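Local structure of putative methyltransferase (Porphyromonas gingivalis, 3LL7) at residues I290-H298 and G337-I345. The protein is a putative methyltransferase that probably transfers a methyl group to a substrate not yet identified. Sequence-based numbering, arbitrary orientation.
Sequences IDKYVYEPH and GRTFVLEEI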
loop_
_atom_site.group_PDB
_atom_site.type_symbol
_atom_site.label_atom_id
_atom_site.label_comp_id
_atom_site.label_asym_id
_atom_site.label_seq_id
_atom_site.Cartn_x
_atom_site.Cartn_y
_atom_site.Cartn_z
ATOM N N ILE A 290 32.796 -6.933 -6.079
ATOM C CA ILE A 290 31.604 -6.668 -6.869
ATOM C C ILE A 290 31.681 -7.439 -8.165
ATOM O O ILE A 290 32.769 -7.646 -8.704
ATOM C CB ILE A 290 31.418 -5.112 -7.102
ATOM C CG1 ILE A 290 29.947 -4.730 -7.390
ATOM C CG2 ILE A 290 32.328 -4.599 -8.196
ATOM C CD1 ILE A 290 28.970 -4.982 -6.196
ATOM N N ASP A 291 30.530 -7.861 -8.671
ATOM C CA ASP A 291 30.461 -8.538 -9.952
ATOM C C ASP A 291 29.809 -7.609 -10.997
ATOM O O ASP A 291 29.498 -6.438 -10.723
ATOM C CB ASP A 291 29.692 -9.882 -9.841
ATOM C CG ASP A 291 30.503 -11.003 -9.205
ATOM O OD1 ASP A 291 31.696 -11.130 -9.504
ATOM O OD2 ASP A 291 29.914 -11.828 -8.445
ATOM N N LYS A 292 29.584 -8.146 -12.181
ATOM C CA LYS A 292 29.131 -7.365 -13.330
ATOM C C LYS A 292 27.756 -6.769 -13.131
ATOM O O LYS A 292 27.504 -5.642 -13.533
ATOM C CB LYS A 292 29.049 -8.281 -14.560
ATOM C CG LYS A 292 28.706 -7.542 -15.850
ATOM C CD LYS A 292 28.796 -8.462 -17.085
ATOM C CE LYS A 292 28.444 -7.676 -18.330
ATOM N NZ LYS A 292 27.793 -8.583 -19.327
ATOM N N TYR A 293 26.839 -7.572 -12.600
ATOM C CA TYR A 293 25.462 -7.105 -12.361
ATOM C C TYR A 293 25.204 -6.782 -10.899
ATOM O O TYR A 293 25.694 -7.466 -9.979
ATOM C CB TYR A 293 24.455 -8.151 -12.917
ATOM C CG TYR A 293 24.584 -8.290 -14.424
ATOM C CD1 TYR A 293 24.023 -7.339 -15.267
ATOM C CD2 TYR A 293 25.288 -9.369 -15.009
ATOM C CE1 TYR A 293 24.153 -7.440 -16.671
ATOM C CE2 TYR A 293 25.419 -9.479 -16.425
ATOM C CZ TYR A 293 24.838 -8.517 -17.229
ATOM O OH TYR A 293 24.951 -8.593 -18.609
ATOM N N VAL A 294 24.461 -5.695 -10.690
ATOM C CA VAL A 294 24.097 -5.258 -9.360
ATOM C C VAL A 294 22.581 -5.153 -9.237
ATOM O O VAL A 294 21.923 -4.617 -10.122
ATOM C CB VAL A 294 24.831 -3.930 -8.979
ATOM C CG1 VAL A 294 24.412 -3.459 -7.617
ATOM C CG2 VAL A 294 26.335 -4.181 -8.978
ATOM N N TYR A 295 22.051 -5.675 -8.130
ATOM C CA TYR A 295 20.598 -5.803 -7.953
ATOM C C TYR A 295 20.117 -5.142 -6.678
ATOM O O TYR A 295 20.646 -5.409 -5.594
ATOM C CB TYR A 295 20.228 -7.268 -7.848
ATOM C CG TYR A 295 20.673 -8.083 -9.055
ATOM C CD1 TYR A 295 19.848 -8.234 -10.150
ATOM C CD2 TYR A 295 21.955 -8.696 -9.083
ATOM C CE1 TYR A 295 20.267 -9.008 -11.267
ATOM C CE2 TYR A 295 22.378 -9.438 -10.158
ATOM C CZ TYR A 295 21.529 -9.617 -11.247
ATOM O OH TYR A 295 21.957 -10.365 -12.324
ATOM N N GLU A 296 19.107 -4.285 -6.823
ATOM C CA GLU A 296 18.532 -3.576 -5.643
ATOM C C GLU A 296 17.069 -3.987 -5.448
ATOM O O GLU A 296 16.232 -3.680 -6.302
ATOM C CB GLU A 296 18.583 -2.038 -5.818
ATOM C CG GLU A 296 18.186 -1.282 -4.528
ATOM C CD GLU A 296 18.192 0.250 -4.696
ATOM O OE1 GLU A 296 18.125 0.747 -5.833
ATOM O OE2 GLU A 296 18.268 0.962 -3.670
ATOM N N PRO A 297 16.752 -4.639 -4.320
ATOM C CA PRO A 297 15.386 -5.181 -4.122
ATOM C C PRO A 297 14.375 -4.056 -3.867
ATOM O O PRO A 297 14.727 -2.999 -3.272
ATOM C CB PRO A 297 15.524 -6.064 -2.867
ATOM C CG PRO A 297 16.623 -5.431 -2.111
ATOM C CD PRO A 297 17.641 -5.010 -3.213
ATOM N N HIS A 298 13.136 -4.294 -4.299
ATOM C CA HIS A 298 12.057 -3.311 -4.098
ATOM C C HIS A 298 11.621 -3.212 -2.635
ATOM O O HIS A 298 12.019 -4.022 -1.787
ATOM C CB HIS A 298 10.893 -3.533 -5.059
ATOM C CG HIS A 298 10.217 -4.866 -4.935
ATOM N ND1 HIS A 298 9.587 -5.292 -3.782
ATOM C CD2 HIS A 298 10.009 -5.836 -5.855
ATOM C CE1 HIS A 298 9.043 -6.480 -3.994
ATOM N NE2 HIS A 298 9.283 -6.829 -5.245
ATOM N N GLY A 337 13.161 -5.870 -8.401
ATOM C CA GLY A 337 13.678 -4.569 -8.015
ATOM C C GLY A 337 14.373 -4.009 -9.220
ATOM O O GLY A 337 13.875 -4.143 -10.345
ATOM N N ARG A 338 15.500 -3.348 -9.005
ATOM C CA ARG A 338 16.193 -2.697 -10.112
ATOM C C ARG A 338 17.445 -3.504 -10.402
ATOM O O ARG A 338 18.061 -4.021 -9.487
ATOM C CB ARG A 338 16.593 -1.274 -9.711
ATOM C CG ARG A 338 15.378 -0.407 -9.549
ATOM C CD ARG A 338 15.710 1.001 -9.576
ATOM N NE ARG A 338 16.393 1.432 -8.379
ATOM C CZ ARG A 338 16.871 2.662 -8.243
ATOM N NH1 ARG A 338 16.718 3.536 -9.239
ATOM N NH2 ARG A 338 17.495 3.029 -7.127
ATOM N N THR A 339 17.796 -3.620 -11.671
ATOM C CA THR A 339 19.031 -4.286 -12.069
ATOM C C THR A 339 19.951 -3.303 -12.803
ATOM O O THR A 339 19.515 -2.547 -13.673
ATOM C CB THR A 339 18.757 -5.490 -13.011
ATOM O OG1 THR A 339 17.799 -6.353 -12.386
ATOM C CG2 THR A 339 20.060 -6.261 -13.268
ATOM N N PHE A 340 21.228 -3.361 -12.450
ATOM C CA PHE A 340 22.237 -2.440 -12.962
ATOM C C PHE A 340 23.431 -3.215 -13.502
ATOM O O PHE A 340 23.716 -4.337 -13.074
ATOM C CB PHE A 340 22.781 -1.525 -11.861
ATOM C CG PHE A 340 21.738 -0.692 -11.143
ATOM C CD1 PHE A 340 21.427 0.594 -11.587
ATOM C CD2 PHE A 340 21.125 -1.174 -9.978
ATOM C CE1 PHE A 340 20.493 1.403 -10.896
ATOM C CE2 PHE A 340 20.202 -0.381 -9.259
ATOM C CZ PHE A 340 19.868 0.903 -9.717
ATOM N N VAL A 341 24.153 -2.565 -14.405
ATOM C CA VAL A 341 25.476 -3.012 -14.798
ATOM C C VAL A 341 26.484 -2.171 -14.083
ATOM O O VAL A 341 26.402 -0.933 -14.073
ATOM C CB VAL A 341 25.723 -2.844 -16.283
ATOM C CG1 VAL A 341 27.148 -3.352 -16.621
ATOM C CG2 VAL A 341 24.651 -3.609 -17.075
ATOM N N LEU A 342 27.442 -2.844 -13.472
ATOM C CA LEU A 342 28.520 -2.156 -12.733
ATOM C C LEU A 342 29.489 -1.487 -13.732
ATOM O O LEU A 342 30.008 -2.159 -14.623
ATOM C CB LEU A 342 29.307 -3.157 -11.889
ATOM C CG LEU A 342 30.345 -2.302 -11.134
ATOM C CD1 LEU A 342 29.915 -1.737 -9.752
ATOM C CD2 LEU A 342 31.754 -2.815 -11.172
ATOM N N GLU A 343 29.728 -0.189 -13.572
ATOM C CA GLU A 343 30.720 0.531 -14.442
ATOM C C GLU A 343 32.031 0.801 -13.717
ATOM O O GLU A 343 33.106 0.587 -14.289
ATOM C CB GLU A 343 30.151 1.848 -14.981
ATOM C CG GLU A 343 28.916 1.636 -15.830
ATOM C CD GLU A 343 28.522 2.832 -16.682
ATOM O OE1 GLU A 343 28.858 4.002 -16.343
ATOM O OE2 GLU A 343 27.843 2.586 -17.705
ATOM N N GLU A 344 31.934 1.306 -12.491
ATOM C CA GLU A 344 33.114 1.551 -11.625
ATOM C C GLU A 344 32.809 1.232 -10.171
ATOM O O GLU A 344 31.669 1.409 -9.694
ATOM C CB GLU A 344 33.594 3.014 -11.686
ATOM C CG GLU A 344 33.924 3.578 -13.076
ATOM C CD GLU A 344 35.140 2.917 -13.748
ATOM O OE1 GLU A 344 36.048 2.388 -13.053
ATOM O OE2 GLU A 344 35.183 2.921 -14.994
ATOM N N ILE A 345 33.850 0.823 -9.445
ATOM C CA ILE A 345 33.776 0.689 -7.992
ATOM C C ILE A 345 34.911 1.513 -7.393
ATOM O O ILE A 345 36.099 1.383 -7.792
ATOM C CB ILE A 345 33.763 -0.796 -7.481
ATOM C CG1 ILE A 345 33.807 -0.845 -5.938
ATOM C CG2 ILE A 345 34.910 -1.601 -8.108
ATOM C CD1 ILE A 345 33.350 -2.224 -5.310
HETATM O O HOH W 1 29.822 -4.815 -15.255
#
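Glu296 and Arg338 form a salt bridge from neighbouring strands, leaving the same face of the sheet next to each other. Glu296 OE1 receives Arg338 NH2 at 2.7 Å through its syn lone pair, and Arg338 NE adds a weak second bond to the same oxygen; carboxylate and guanidinium lie nearly coplanar, 26° apart. The glutamate chain is extended, CG anti to the backbone N (chi1 -172°), while the arginine bends at chi3 and lays one guanidinium face over Phe340 CZ. Arg368 pairs with Glu296 OE2, so the buried carboxylate meets an arginine at each oxygen. The backbones here are tightly laddered: Val294 pairs with Phe340, and Glu296 with Arg338, each through two hydrogen bonds. The strands are antiparallel, third and fourth of a seven-stranded mixed sheet, joining the ferredoxin-like region to the THUMP-like one, with strand 323-328 beyond the first and strand 401-408 beyond the second. On the sheet face of Tyr293 and Tyr295, Thr339 CG2 packs 3.4 Å from Tyr295 CE1, whereas Val341 CG2 stays 3.9 Å from Tyr293 CE1. Toward Ile290 the ladder opens. Leu342 N still bonds Lys292 O at 2.8 Å, but a water then bridges that oxygen to Leu342 O. Exposed Lys292 sets CG over the rim of one Tyr293 face, and its NZ donates a hydrogen bond to Tyr293 OH at 2.9 Å; Ile290 CG2 touches Leu342 CD2 and Ile345 CD1.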